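Local structure of lectin (3V6N) at residues I6-R11 and D65-T70; N73-F78 and I86-H91; T167-G172 and Y192-N197. The protein agglutinates red blood cells, as a chickpea albumin that holds calcium and sodium ions in the central channel of a four-bladed beta-propeller. All coordinates share one frame; numbering follows the deposited sequence.

Contact 1 (I6-R11 and D65-T70); sequences INAAFR and DCSFDT. With CA (calcium ion), chain D; NA (sodium ion), chain G.
The side chains of Asn7 and Asp65 run alongside each other in the same direction where the innermost strands of two blades line the channel of a hemopexin-type beta-propeller. ND2 of Asn7 rests 3.4 Å from CB of Asp65, amide and carboxylate planes 66° apart. The Asn7 side chain, its CG swung opposite the backbone N (chi1 -161°), delivers OD1 to the calcium ion at 2.5 Å. The Asp65 carboxylate stays off the metal; its OD2 bonds to N of Glu80. Calcium also binds Asn7 O and Asp65 O, which can stand 2.8 Å apart because they share the cation. Two waters and carbonyls of Asp121 and Asp174 complete the site. Further along, sodium takes the carbonyls of Ala9, Ser67, Ala123 and Ala176. OG of Ser67 gives Ala9 O a weak 3.5 Å hydrogen bond and meets the edge of the Phe10 ring, 3.6 Å from CD1. Arg11, also held by Ser179, and Asp69, also bonded to Tyr88, set their planes nearly perpendicular, at 85°. OD2 of Asp69 approaches the guanidinium edge in a long salt bridge, 3.8 Å from Arg11 NH2. A water weakly bonded to Arg11 NE donates to Asp69 OD2 at 2.6 Å.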
ATOM      1  N   ILE A   6      -9.763  -3.061 -19.628  1.00 19.70           N
ATOM      2  CA  ILE A   6      -8.485  -2.361 -19.455  1.00 18.22           C
ATOM      3  C   ILE A   6      -8.587  -1.267 -18.386  1.00 17.13           C
ATOM      4  O   ILE A   6      -9.318  -0.295 -18.544  1.00 16.96           O
ATOM      5  CB  ILE A   6      -7.959  -1.773 -20.784  1.00 17.97           C
ATOM      6  CG1 ILE A   6      -8.032  -2.834 -21.890  1.00 18.53           C
ATOM      7  CG2 ILE A   6      -6.531  -1.253 -20.601  1.00 17.67           C
ATOM      8  CD1 ILE A   6      -7.626  -2.356 -23.271  1.00 18.16           C
ATOM      9  N   ASN A   7      -7.837  -1.433 -17.306  1.00 15.91           N
ATOM     10  CA  ASN A   7      -7.858  -0.491 -16.198  1.00 15.23           C
ATOM     11  C   ASN A   7      -6.673   0.491 -16.250  1.00 14.38           C
ATOM     12  O   ASN A   7      -6.727   1.563 -15.648  1.00 14.19           O
ATOM     13  CB  ASN A   7      -7.874  -1.268 -14.878  1.00 15.99           C
ATOM     14  CG  ASN A   7      -8.356  -0.437 -13.694  1.00 16.39           C
ATOM     15  OD1 ASN A   7      -8.779   0.716 -13.835  1.00 16.85           O
ATOM     16  ND2 ASN A   7      -8.283  -1.026 -12.508  1.00 16.37           N
ATOM     17  N   ALA A   8      -5.620   0.121 -16.986  1.00 13.56           N
ATOM     18  CA  ALA A   8      -4.410   0.959 -17.131  1.00 12.99           C
ATOM     19  C   ALA A   8      -3.568   0.537 -18.322  1.00 12.76           C
ATOM     20  O   ALA A   8      -3.661  -0.600 -18.807  1.00 12.75           O
ATOM     21  CB  ALA A   8      -3.557   0.951 -15.863  1.00 12.63           C
ATOM     22  N   ALA A   9      -2.719   1.456 -18.768  1.00 12.38           N
ATOM     23  CA  ALA A   9      -1.870   1.204 -19.916  1.00 12.26           C
ATOM     24  C   ALA A   9      -0.763   2.234 -19.988  1.00 12.13           C
ATOM     25  O   ALA A   9      -0.916   3.366 -19.496  1.00 11.83           O
ATOM     26  CB  ALA A   9      -2.687   1.213 -21.199  1.00 12.21           C
ATOM     27  N   PHE A  10       0.359   1.831 -20.578  1.00 11.94           N
ATOM     28  CA  PHE A  10       1.414   2.770 -20.947  1.00 11.87           C
ATOM     29  C   PHE A  10       2.130   2.311 -22.216  1.00 12.11           C
ATOM     30  O   PHE A  10       2.239   1.112 -22.495  1.00 12.13           O
ATOM     31  CB  PHE A  10       2.371   3.081 -19.773  1.00 11.86           C
ATOM     32  CG  PHE A  10       3.297   1.941 -19.377  1.00 11.91           C
ATOM     33  CD1 PHE A  10       2.951   1.065 -18.343  1.00 11.73           C
ATOM     34  CD2 PHE A  10       4.546   1.786 -19.989  1.00 11.92           C
ATOM     35  CE1 PHE A  10       3.815   0.049 -17.949  1.00 11.94           C
ATOM     36  CE2 PHE A  10       5.403   0.749 -19.611  1.00 12.12           C
ATOM     37  CZ  PHE A  10       5.040  -0.116 -18.584  1.00 11.91           C
ATOM     38  N   ARG A  11       2.575   3.283 -22.994  1.00 12.10           N
ATOM     39  CA  ARG A  11       3.350   3.047 -24.196  1.00 12.54           C
ATOM     40  C   ARG A  11       4.739   2.561 -23.798  1.00 12.57           C
ATOM     41  O   ARG A  11       5.353   3.145 -22.908  1.00 12.03           O
ATOM     42  CB  ARG A  11       3.493   4.381 -24.938  1.00 12.93           C
ATOM     43  CG  ARG A  11       4.270   4.292 -26.235  1.00 13.71           C
ATOM     44  CD  ARG A  11       4.418   5.640 -26.911  1.00 14.02           C
ATOM     45  NE  ARG A  11       5.029   6.636 -26.030  1.00 13.96           N
ATOM     46  CZ  ARG A  11       4.977   7.939 -26.255  1.00 14.35           C
ATOM     47  NH1 ARG A  11       4.329   8.396 -27.333  1.00 14.61           N
ATOM     48  NH2 ARG A  11       5.543   8.785 -25.401  1.00 14.13           N
ATOM     49  N   ASP A  65      -3.975   0.421 -11.618  1.00 12.39           N
ATOM     50  CA  ASP A  65      -5.223   1.073 -12.055  1.00 12.52           C
ATOM     51  C   ASP A  65      -5.042   2.397 -12.836  1.00 12.29           C
ATOM     52  O   ASP A  65      -6.021   2.983 -13.333  1.00 11.94           O
ATOM     53  CB  ASP A  65      -6.236   1.199 -10.894  1.00 12.81           C
ATOM     54  CG  ASP A  65      -5.789   2.178  -9.817  1.00 13.31           C
ATOM     55  OD1 ASP A  65      -4.840   2.961 -10.076  1.00 13.08           O
ATOM     56  OD2 ASP A  65      -6.388   2.170  -8.709  1.00 13.61           O
ATOM     57  N   CYS A  66      -3.788   2.847 -12.944  1.00 12.03           N
ATOM     58  CA  CYS A  66      -3.417   3.971 -13.787  1.00 12.10           C
ATOM     59  C   CYS A  66      -1.916   3.903 -14.046  1.00 12.18           C
ATOM     60  O   CYS A  66      -1.152   3.446 -13.185  1.00 12.02           O
ATOM     61  CB  CYS A  66      -3.762   5.310 -13.108  1.00 12.30           C
ATOM     62  SG  CYS A  66      -3.399   6.807 -14.078  1.00 13.05           S
ATOM     63  N   SER A  67      -1.480   4.368 -15.212  1.00 12.34           N
ATOM     64  CA  SER A  67      -0.032   4.565 -15.435  1.00 12.70           C
ATOM     65  C   SER A  67       0.308   5.383 -16.648  1.00 12.67           C
ATOM     66  O   SER A  67      -0.561   5.643 -17.510  1.00 12.66           O
ATOM     67  CB  SER A  67       0.738   3.252 -15.461  1.00 13.35           C
ATOM     68  OG  SER A  67       0.194   2.367 -16.382  1.00 15.03           O
ATOM     69  N   PHE A  68       1.560   5.827 -16.689  1.00 12.62           N
ATOM     70  CA  PHE A  68       2.086   6.557 -17.841  1.00 12.84           C
ATOM     71  C   PHE A  68       3.582   6.399 -17.987  1.00 13.27           C
ATOM     72  O   PHE A  68       4.308   6.394 -17.008  1.00 13.16           O
ATOM     73  CB  PHE A  68       1.704   8.058 -17.835  1.00 12.31           C
ATOM     74  CG  PHE A  68       2.101   8.831 -16.585  1.00 12.13           C
ATOM     75  CD1 PHE A  68       3.305   9.518 -16.522  1.00 12.29           C
ATOM     76  CD2 PHE A  68       1.207   8.969 -15.508  1.00 12.00           C
ATOM     77  CE1 PHE A  68       3.648  10.264 -15.394  1.00 12.34           C
ATOM     78  CE2 PHE A  68       1.538   9.718 -14.382  1.00 11.93           C
ATOM     79  CZ  PHE A  68       2.760  10.367 -14.323  1.00 12.20           C
ATOM     80  N   ASP A  69       4.006   6.280 -19.236  1.00 14.57           N
ATOM     81  CA  ASP A  69       5.398   6.367 -19.653  1.00 16.36           C
ATOM     82  C   ASP A  69       5.958   7.731 -19.298  1.00 17.13           C
ATOM     83  O   ASP A  69       5.246   8.752 -19.360  1.00 16.86           O
ATOM     84  CB  ASP A  69       5.472   6.180 -21.176  1.00 17.87           C
ATOM     85  CG  ASP A  69       6.896   5.999 -21.679  1.00 19.72           C
ATOM     86  OD1 ASP A  69       7.661   5.189 -21.081  1.00 22.17           O
ATOM     87  OD2 ASP A  69       7.251   6.664 -22.680  1.00 20.95           O
ATOM     88  N   THR A  70       7.218   7.766 -18.886  1.00 18.18           N
ATOM     89  CA  THR A  70       7.863   9.052 -18.677  1.00 20.31           C
ATOM     90  C   THR A  70       8.913   9.245 -19.775  1.00 22.34           C
ATOM     91  O   THR A  70       8.618   9.836 -20.800  1.00 22.24           O
ATOM     92  CB  THR A  70       8.459   9.232 -17.252  1.00 20.09           C
ATOM     93  OG1 THR A  70       9.379   8.164 -16.955  1.00 20.43           O
ATOM     94  CG2 THR A  70       7.356   9.266 -16.211  1.00 19.09           C
TER
HETATM   95 CA    CA D 229      -8.105   3.054 -14.458  1.00 10.59          CA
HETATM   96 NA    NA G 232      -1.870   5.349 -19.271  1.00 11.98          NA
HETATM   97  O   HOH W   1       7.503   5.234 -24.868  1.00 31.08           O
HETATM   98  O   HOH W   2     -10.412   3.416 -14.081  1.00 18.04           O
HETATM   99  O   HOH W   3      -8.240   3.752 -12.030  1.00 15.84           O

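Contact 2 (N73-F78 and I86-H91)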
ATOM      1  N   ASN A  73      13.116   3.984 -19.964  1.00 27.09           N
ATOM      2  CA  ASN A  73      12.332   2.805 -19.655  1.00 23.97           C
ATOM      3  C   ASN A  73      11.632   2.951 -18.310  1.00 20.64           C
ATOM      4  O   ASN A  73      11.481   1.979 -17.589  1.00 20.00           O
ATOM      5  CB  ASN A  73      13.250   1.581 -19.648  1.00 23.94           C
ATOM      6  CG  ASN A  73      13.878   1.323 -20.998  1.00 24.39           C
ATOM      7  OD1 ASN A  73      13.241   1.507 -22.031  1.00 24.37           O
ATOM      8  ND2 ASN A  73      15.129   0.874 -20.995  1.00 24.89           N
ATOM      9  N   GLU A  74      11.222   4.165 -17.968  1.00 18.76           N
ATOM     10  CA  GLU A  74      10.617   4.394 -16.666  1.00 17.92           C
ATOM     11  C   GLU A  74       9.159   4.807 -16.792  1.00 16.32           C
ATOM     12  O   GLU A  74       8.814   5.586 -17.669  1.00 16.47           O
ATOM     13  CB  GLU A  74      11.438   5.403 -15.857  1.00 19.01           C
ATOM     14  CG  GLU A  74      12.893   4.969 -15.663  1.00 20.40           C
ATOM     15  CD  GLU A  74      13.753   6.044 -15.028  1.00 21.85           C
ATOM     16  OE1 GLU A  74      13.210   7.023 -14.495  1.00 21.84           O
ATOM     17  OE2 GLU A  74      14.990   5.906 -15.050  1.00 25.07           O
ATOM     18  N   ALA A  75       8.314   4.268 -15.916  1.00 15.21           N
ATOM     19  CA  ALA A  75       6.877   4.591 -15.890  1.00 14.29           C
ATOM     20  C   ALA A  75       6.363   4.826 -14.465  1.00 13.50           C
ATOM     21  O   ALA A  75       6.885   4.245 -13.519  1.00 13.33           O
ATOM     22  CB  ALA A  75       6.092   3.468 -16.539  1.00 13.90           C
ATOM     23  N   PHE A  76       5.358   5.691 -14.321  1.00 12.83           N
ATOM     24  CA  PHE A  76       4.635   5.825 -13.061  1.00 12.56           C
ATOM     25  C   PHE A  76       3.488   4.835 -13.111  1.00 11.88           C
ATOM     26  O   PHE A  76       2.794   4.717 -14.128  1.00 11.46           O
ATOM     27  CB  PHE A  76       4.096   7.251 -12.828  1.00 12.93           C
ATOM     28  CG  PHE A  76       5.093   8.191 -12.174  1.00 13.53           C
ATOM     29  CD1 PHE A  76       5.302   8.169 -10.798  1.00 13.79           C
ATOM     30  CD2 PHE A  76       5.821   9.097 -12.943  1.00 13.88           C
ATOM     31  CE1 PHE A  76       6.231   9.017 -10.203  1.00 14.26           C
ATOM     32  CE2 PHE A  76       6.755   9.946 -12.365  1.00 14.14           C
ATOM     33  CZ  PHE A  76       6.963   9.909 -10.988  1.00 14.68           C
ATOM     34  N   ILE A  77       3.311   4.096 -12.030  1.00 11.27           N
ATOM     35  CA  ILE A  77       2.182   3.169 -11.923  1.00 11.06           C
ATOM     36  C   ILE A  77       1.396   3.574 -10.671  1.00 11.03           C
ATOM     37  O   ILE A  77       1.960   4.172  -9.756  1.00 11.56           O
ATOM     38  CB  ILE A  77       2.652   1.683 -11.897  1.00 10.90           C
ATOM     39  CG1 ILE A  77       3.578   1.442 -10.695  1.00 10.94           C
ATOM     40  CG2 ILE A  77       3.328   1.309 -13.230  1.00 10.40           C
ATOM     41  CD1 ILE A  77       3.822  -0.021 -10.381  1.00 10.98           C
ATOM     42  N   PHE A  78       0.101   3.295 -10.643  1.00 10.94           N
ATOM     43  CA  PHE A  78      -0.737   3.663  -9.504  1.00 11.26           C
ATOM     44  C   PHE A  78      -1.599   2.497  -9.059  1.00 11.58           C
ATOM     45  O   PHE A  78      -1.922   1.629  -9.856  1.00 11.12           O
ATOM     46  CB  PHE A  78      -1.677   4.820  -9.857  1.00 11.27           C
ATOM     47  CG  PHE A  78      -0.974   6.096 -10.232  1.00 11.34           C
ATOM     48  CD1 PHE A  78      -0.952   7.164  -9.359  1.00 11.64           C
ATOM     49  CD2 PHE A  78      -0.328   6.221 -11.460  1.00 11.38           C
ATOM     50  CE1 PHE A  78      -0.315   8.345  -9.710  1.00 11.93           C
ATOM     51  CE2 PHE A  78       0.308   7.396 -11.822  1.00 11.45           C
ATOM     52  CZ  PHE A  78       0.312   8.460 -10.945  1.00 11.61           C
ATOM     53  N   ILE A  86       8.754   3.124 -11.713  1.00 15.74           N
ATOM     54  CA  ILE A  86       9.469   1.878 -11.987  1.00 15.47           C
ATOM     55  C   ILE A  86      10.325   1.905 -13.264  1.00 15.49           C
ATOM     56  O   ILE A  86      10.052   2.657 -14.200  1.00 14.37           O
ATOM     57  CB  ILE A  86       8.539   0.637 -12.052  1.00 15.77           C
ATOM     58  CG1 ILE A  86       7.482   0.788 -13.173  1.00 15.80           C
ATOM     59  CG2 ILE A  86       7.932   0.323 -10.689  1.00 15.39           C
ATOM     60  CD1 ILE A  86       6.867  -0.535 -13.601  1.00 15.98           C
ATOM     61  N   ASP A  87      11.372   1.076 -13.269  1.00 15.75           N
ATOM     62  CA  ASP A  87      12.085   0.751 -14.486  1.00 16.23           C
ATOM     63  C   ASP A  87      11.448  -0.537 -14.988  1.00 16.14           C
ATOM     64  O   ASP A  87      11.617  -1.577 -14.370  1.00 16.55           O
ATOM     65  CB  ASP A  87      13.573   0.551 -14.187  1.00 17.17           C
ATOM     66  CG  ASP A  87      14.393   0.133 -15.427  1.00 18.20           C
ATOM     67  OD1 ASP A  87      13.835  -0.322 -16.452  1.00 17.74           O
ATOM     68  OD2 ASP A  87      15.629   0.219 -15.344  1.00 19.49           O
ATOM     69  N   TYR A  88      10.711  -0.470 -16.094  1.00 15.58           N
ATOM     70  CA  TYR A  88       9.984  -1.645 -16.593  1.00 16.14           C
ATOM     71  C   TYR A  88      10.816  -2.527 -17.543  1.00 16.78           C
ATOM     72  O   TYR A  88      10.342  -3.573 -18.005  1.00 16.65           O
ATOM     73  CB  TYR A  88       8.623  -1.260 -17.210  1.00 15.39           C
ATOM     74  CG  TYR A  88       8.687  -0.288 -18.382  1.00 15.57           C
ATOM     75  CD1 TYR A  88       8.593   1.097 -18.170  1.00 15.58           C
ATOM     76  CD2 TYR A  88       8.817  -0.746 -19.698  1.00 15.38           C
ATOM     77  CE1 TYR A  88       8.643   1.988 -19.219  1.00 15.31           C
ATOM     78  CE2 TYR A  88       8.884   0.139 -20.765  1.00 15.52           C
ATOM     79  CZ  TYR A  88       8.787   1.500 -20.524  1.00 15.90           C
ATOM     80  OH  TYR A  88       8.834   2.397 -21.565  1.00 16.01           O
ATOM     81  N   ALA A  89      12.049  -2.095 -17.829  1.00 17.63           N
ATOM     82  CA  ALA A  89      13.076  -2.949 -18.452  1.00 18.84           C
ATOM     83  C   ALA A  89      12.513  -3.897 -19.515  1.00 19.15           C
ATOM     84  O   ALA A  89      12.495  -5.110 -19.308  1.00 18.25           O
ATOM     85  CB  ALA A  89      13.796  -3.755 -17.372  1.00 19.66           C
ATOM     86  N   PRO A  90      12.068  -3.341 -20.657  1.00 19.94           N
ATOM     87  CA  PRO A  90      11.298  -4.088 -21.652  1.00 21.23           C
ATOM     88  C   PRO A  90      11.983  -5.360 -22.115  1.00 23.29           C
ATOM     89  O   PRO A  90      13.170  -5.328 -22.468  1.00 23.56           O
ATOM     90  CB  PRO A  90      11.204  -3.121 -22.836  1.00 20.78           C
ATOM     91  CG  PRO A  90      11.513  -1.776 -22.291  1.00 20.59           C
ATOM     92  CD  PRO A  90      12.408  -1.981 -21.112  1.00 20.13           C
ATOM     93  N   HIS A  91      11.249  -6.471 -22.108  1.00 24.86           N
ATOM     94  CA  HIS A  91      11.752  -7.741 -22.658  1.00 27.57           C
ATOM     95  C   HIS A  91      12.878  -8.339 -21.862  1.00 30.21           C
ATOM     96  O   HIS A  91      13.608  -9.186 -22.369  1.00 31.30           O
ATOM     97  CB  HIS A  91      12.216  -7.567 -24.109  1.00 27.38           C
ATOM     98  CG  HIS A  91      11.112  -7.198 -25.059  1.00 28.61           C
ATOM     99  ND1 HIS A  91      10.669  -8.036 -26.011  1.00 29.64           N
ATOM    100  CD2 HIS A  91      10.347  -6.035 -25.172  1.00 28.34           C
ATOM    101  CE1 HIS A  91       9.676  -7.442 -26.703  1.00 29.28           C
ATOM    102  NE2 HIS A  91       9.482  -6.220 -26.188  1.00 28.77           N
TER
HETATM  103  O   HOH W   4      15.962  -0.421 -18.369  1.00 29.31           O
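OD1 of Asp87 is gripped by two donors: the backbone N of Ala89, 2.9 Å away, which closes an Asx turn, and a water that also accepts from Asn73 ND2 at 3.0 Å. The carboxylate reaches this position because CG of Asp87 stands opposite the backbone N (chi1 177°), bringing OD1 within reach of Ala89 N, two residues on. Next to it Tyr88 N donates to Asn73 O at 3.0 Å. The antiparallel pairing then continues along the strands. Glu74 and Asp87 form a non-hydrogen-bonded pair, followed by the hydrogen-bonded pair of Ala75 and Ile86, where Ile86 N meets Ala75 O at 2.8 Å. On the face of Ala75 and Ile86 the contacts are apolar: CB of Ala75 touches Tyr88 CD1 at 3.8 Å, while Ile77 and Ile86 cross at about a right angle, CG2 of Ile77 lying 4.0 Å from Ile86 CD1. Asn73 likewise crosses Pro90, its CG 3.6 Å from the proline CD, and sends OD1 to Ser13. The pairing is the open end of the hairpin 74-79 and 82-87, the middle of a blade bordered by strands 66-69 and 96-103, with Ile97 packing on Ile86.

Contact 3 (T167-G172 and Y192-N197)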
ATOM      1  N   THR A 167     -20.152  11.883 -26.057  1.00 28.82           N
ATOM      2  CA  THR A 167     -19.658  10.503 -26.143  1.00 27.99           C
ATOM      3  C   THR A 167     -19.611   9.918 -24.731  1.00 28.14           C
ATOM      4  O   THR A 167     -19.743  10.658 -23.761  1.00 28.00           O
ATOM      5  CB  THR A 167     -18.251  10.411 -26.791  1.00 27.91           C
ATOM      6  OG1 THR A 167     -17.252  10.821 -25.847  1.00 26.80           O
ATOM      7  CG2 THR A 167     -18.153  11.279 -28.060  1.00 27.73           C
ATOM      8  N   ILE A 168     -19.413   8.601 -24.615  1.00 28.45           N
ATOM      9  CA  ILE A 168     -19.258   7.941 -23.301  1.00 28.89           C
ATOM     10  C   ILE A 168     -18.048   8.446 -22.487  1.00 28.31           C
ATOM     11  O   ILE A 168     -17.995   8.268 -21.265  1.00 30.48           O
ATOM     12  CB  ILE A 168     -19.182   6.388 -23.413  1.00 29.37           C
ATOM     13  CG1 ILE A 168     -17.954   5.955 -24.232  1.00 29.35           C
ATOM     14  CG2 ILE A 168     -20.473   5.818 -23.996  1.00 30.15           C
ATOM     15  CD1 ILE A 168     -17.687   4.462 -24.208  1.00 29.19           C
ATOM     16  N   PHE A 169     -17.090   9.077 -23.154  1.00 26.21           N
ATOM     17  CA  PHE A 169     -15.879   9.569 -22.492  1.00 25.62           C
ATOM     18  C   PHE A 169     -16.049  10.912 -21.777  1.00 25.69           C
ATOM     19  O   PHE A 169     -15.150  11.357 -21.057  1.00 25.50           O
ATOM     20  CB  PHE A 169     -14.727   9.652 -23.501  1.00 24.53           C
ATOM     21  CG  PHE A 169     -14.364   8.330 -24.108  1.00 24.78           C
ATOM     22  CD1 PHE A 169     -13.690   7.362 -23.355  1.00 23.81           C
ATOM     23  CD2 PHE A 169     -14.711   8.036 -25.429  1.00 24.59           C
ATOM     24  CE1 PHE A 169     -13.358   6.136 -23.915  1.00 23.66           C
ATOM     25  CE2 PHE A 169     -14.374   6.809 -25.991  1.00 24.27           C
ATOM     26  CZ  PHE A 169     -13.701   5.858 -25.234  1.00 23.93           C
ATOM     27  N   GLU A 170     -17.205  11.541 -21.965  1.00 25.98           N
ATOM     28  CA  GLU A 170     -17.471  12.860 -21.419  1.00 26.90           C
ATOM     29  C   GLU A 170     -17.365  12.890 -19.889  1.00 26.15           C
ATOM     30  O   GLU A 170     -16.873  13.857 -19.316  1.00 25.83           O
ATOM     31  CB  GLU A 170     -18.859  13.323 -21.869  1.00 28.93           C
ATOM     32  CG  GLU A 170     -19.077  14.821 -21.839  1.00 29.83           C
ATOM     33  CD  GLU A 170     -20.541  15.195 -21.954  1.00 31.61           C
ATOM     34  OE1 GLU A 170     -21.263  14.594 -22.786  1.00 31.06           O
ATOM     35  OE2 GLU A 170     -20.970  16.098 -21.202  1.00 33.60           O
ATOM     36  N   ALA A 171     -17.815  11.831 -19.233  1.00 25.70           N
ATOM     37  CA  ALA A 171     -17.791  11.785 -17.773  1.00 26.31           C
ATOM     38  C   ALA A 171     -16.661  10.926 -17.211  1.00 25.71           C
ATOM     39  O   ALA A 171     -16.598  10.706 -16.009  1.00 26.78           O
ATOM     40  CB  ALA A 171     -19.138  11.323 -17.226  1.00 26.67           C
ATOM     41  N   GLY A 172     -15.759  10.450 -18.064  1.00 25.20           N
ATOM     42  CA  GLY A 172     -14.641   9.648 -17.570  1.00 24.18           C
ATOM     43  C   GLY A 172     -14.009   8.657 -18.526  1.00 24.33           C
ATOM     44  O   GLY A 172     -14.604   8.259 -19.541  1.00 23.47           O
ATOM     45  N   TYR A 192     -15.185  -0.257 -25.245  1.00 23.75           N
ATOM     46  CA  TYR A 192     -14.922   0.765 -26.256  1.00 23.70           C
ATOM     47  C   TYR A 192     -13.560   1.447 -26.147  1.00 21.59           C
ATOM     48  O   TYR A 192     -12.966   1.520 -25.077  1.00 20.90           O
ATOM     49  CB  TYR A 192     -16.017   1.847 -26.240  1.00 25.40           C
ATOM     50  CG  TYR A 192     -17.413   1.295 -26.414  1.00 27.88           C
ATOM     51  CD1 TYR A 192     -17.795   0.672 -27.607  1.00 29.02           C
ATOM     52  CD2 TYR A 192     -18.349   1.377 -25.383  1.00 28.34           C
ATOM     53  CE1 TYR A 192     -19.079   0.157 -27.768  1.00 30.79           C
ATOM     54  CE2 TYR A 192     -19.633   0.872 -25.536  1.00 30.93           C
ATOM     55  CZ  TYR A 192     -19.989   0.257 -26.726  1.00 31.52           C
ATOM     56  OH  TYR A 192     -21.255  -0.250 -26.875  1.00 34.30           O
ATOM     57  N   TYR A 193     -13.110   1.971 -27.277  1.00 20.08           N
ATOM     58  CA  TYR A 193     -11.942   2.824 -27.355  1.00 19.78           C
ATOM     59  C   TYR A 193     -12.248   3.968 -28.321  1.00 19.70           C
ATOM     60  O   TYR A 193     -13.163   3.872 -29.149  1.00 19.90           O
ATOM     61  CB  TYR A 193     -10.707   2.039 -27.851  1.00 19.57           C
ATOM     62  CG  TYR A 193     -10.648   1.907 -29.366  1.00 20.39           C
ATOM     63  CD1 TYR A 193     -11.419   0.937 -30.035  1.00 21.17           C
ATOM     64  CD2 TYR A 193      -9.863   2.769 -30.137  1.00 20.16           C
ATOM     65  CE1 TYR A 193     -11.392   0.828 -31.419  1.00 21.26           C
ATOM     66  CE2 TYR A 193      -9.828   2.656 -31.523  1.00 20.49           C
ATOM     67  CZ  TYR A 193     -10.592   1.689 -32.153  1.00 21.32           C
ATOM     68  OH  TYR A 193     -10.572   1.577 -33.534  1.00 22.62           O
ATOM     69  N   ALA A 194     -11.490   5.053 -28.190  1.00 19.61           N
ATOM     70  CA  ALA A 194     -11.399   6.078 -29.219  1.00 19.65           C
ATOM     71  C   ALA A 194      -9.931   6.358 -29.475  1.00 19.79           C
ATOM     72  O   ALA A 194      -9.126   6.393 -28.541  1.00 19.26           O
ATOM     73  CB  ALA A 194     -12.091   7.353 -28.771  1.00 20.36           C
ATOM     74  N   ARG A 195      -9.589   6.542 -30.742  1.00 19.98           N
ATOM     75  CA  ARG A 195      -8.280   7.026 -31.121  1.00 20.80           C
ATOM     76  C   ARG A 195      -8.448   8.513 -31.386  1.00 21.04           C
ATOM     77  O   ARG A 195      -9.141   8.885 -32.312  1.00 21.95           O
ATOM     78  CB  ARG A 195      -7.784   6.275 -32.359  1.00 21.67           C
ATOM     79  CG  ARG A 195      -6.374   6.619 -32.822  1.00 24.06           C
ATOM     80  CD  ARG A 195      -5.905   5.653 -33.912  1.00 25.00           C
ATOM     81  NE  ARG A 195      -6.896   5.536 -34.976  1.00 26.79           N
ATOM     82  CZ  ARG A 195      -6.830   6.146 -36.157  1.00 28.38           C
ATOM     83  NH1 ARG A 195      -5.795   6.913 -36.470  1.00 28.75           N
ATOM     84  NH2 ARG A 195      -7.801   5.971 -37.039  1.00 29.00           N
ATOM     85  N   ILE A 196      -7.834   9.354 -30.555  1.00 21.22           N
ATOM     86  CA  ILE A 196      -7.905  10.809 -30.714  1.00 22.27           C
ATOM     87  C   ILE A 196      -6.607  11.405 -31.279  1.00 24.16           C
ATOM     88  O   ILE A 196      -5.534  10.812 -31.140  1.00 24.41           O
ATOM     89  CB  ILE A 196      -8.288  11.514 -29.391  1.00 21.89           C
ATOM     90  CG1 ILE A 196      -7.150  11.435 -28.370  1.00 21.58           C
ATOM     91  CG2 ILE A 196      -9.560  10.907 -28.808  1.00 21.77           C
ATOM     92  CD1 ILE A 196      -7.313  12.345 -27.175  1.00 21.40           C
ATOM     93  N   ASN A 197      -6.719  12.555 -31.942  1.00 26.96           N
ATOM     94  CA  ASN A 197      -5.560  13.368 -32.341  1.00 29.12           C
ATOM     95  C   ASN A 197      -5.613  14.633 -31.504  1.00 31.76           C
ATOM     96  O   ASN A 197      -6.667  15.279 -31.411  1.00 33.38           O
ATOM     97  CB  ASN A 197      -5.576  13.699 -33.839  1.00 31.09           C
ATOM     98  CG  ASN A 197      -4.294  14.400 -34.311  1.00 33.98           C
ATOM     99  OD1 ASN A 197      -4.160  15.628 -34.223  1.00 35.88           O
ATOM    100  ND2 ASN A 197      -3.355  13.622 -34.831  1.00 33.35           N
TER
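An ST turn lies midway along the loop that leads from helix 157-160 into strand 175-178, and the two residues after its threonine pack against strand 192-197, the third strand of a propeller blade. Within the turn OG1 of Thr167 accepts from the backbone N of Phe169 at 3.2 Å while also bonding to Leu164 O. This fixes the start of a short run of helical backbone angles and presents Ile168 and Phe169 to the sheet together. Ile168 and Tyr192 cross at about a right angle. The methyl CD1 of Ile168 does the touching, coming obliquely to the tyrosine ring 3.4 Å from CD2 and, at the root of the same side chain, 3.7 Å from CB. An extended outer branch (chi2 171°) carries that methyl forward to the ring. Phe169 reaches the strand with the far end of its ring: CE2 lies 3.6 Å from Ala194 CB, and CZ approaches the peptide joining Tyr193 to Ala194, 3.9 Å from Tyr193 C. One face of the ring takes CG1 of Ile168, 4.0 Å above the plane and offset toward the rim, so the neighbours also pack on each other. Leu187 and Val210, from the strands flanking 192-197, touch the same phenylalanine, which therefore spans three strands of the blade. Lys189 ties the loop to strand 184-189 through the carbonyls of Ile168 and Gly172. No hydrogen bond passes directly between 167-172 and 192-197. Their adhesion is thus hydrophobic, made by the Ile168 methyl on Tyr192 and the end of the Phe169 ring on Ala194, while the polar bonds of the turn fix the loop's own shape; the fit against strand 192-197 probably rests on apolar packing, with Lys189 supplying polar anchoring from the adjacent strand.

In the fold
From the N terminus, contact 1 closes the first loop: the 53 residues between 6-11 and 65-70 carry the remaining strands of the first blade and helices 47-50 and 58-62 before the chain returns to the channel. Contact 2 follows at once, closing the short hairpin of 73-78 and 86-91 in the second blade. The two touch, because strands 66-69 and 74-79 are neighbours in one sheet, linking the metal-holding centre to the blade's outer strands. Contact 3 closes a 19-residue loop in the last blade, across the chain's centre from contact 2 and about 25 Å from it, centre to centre. All three are in series; none nests or crosses.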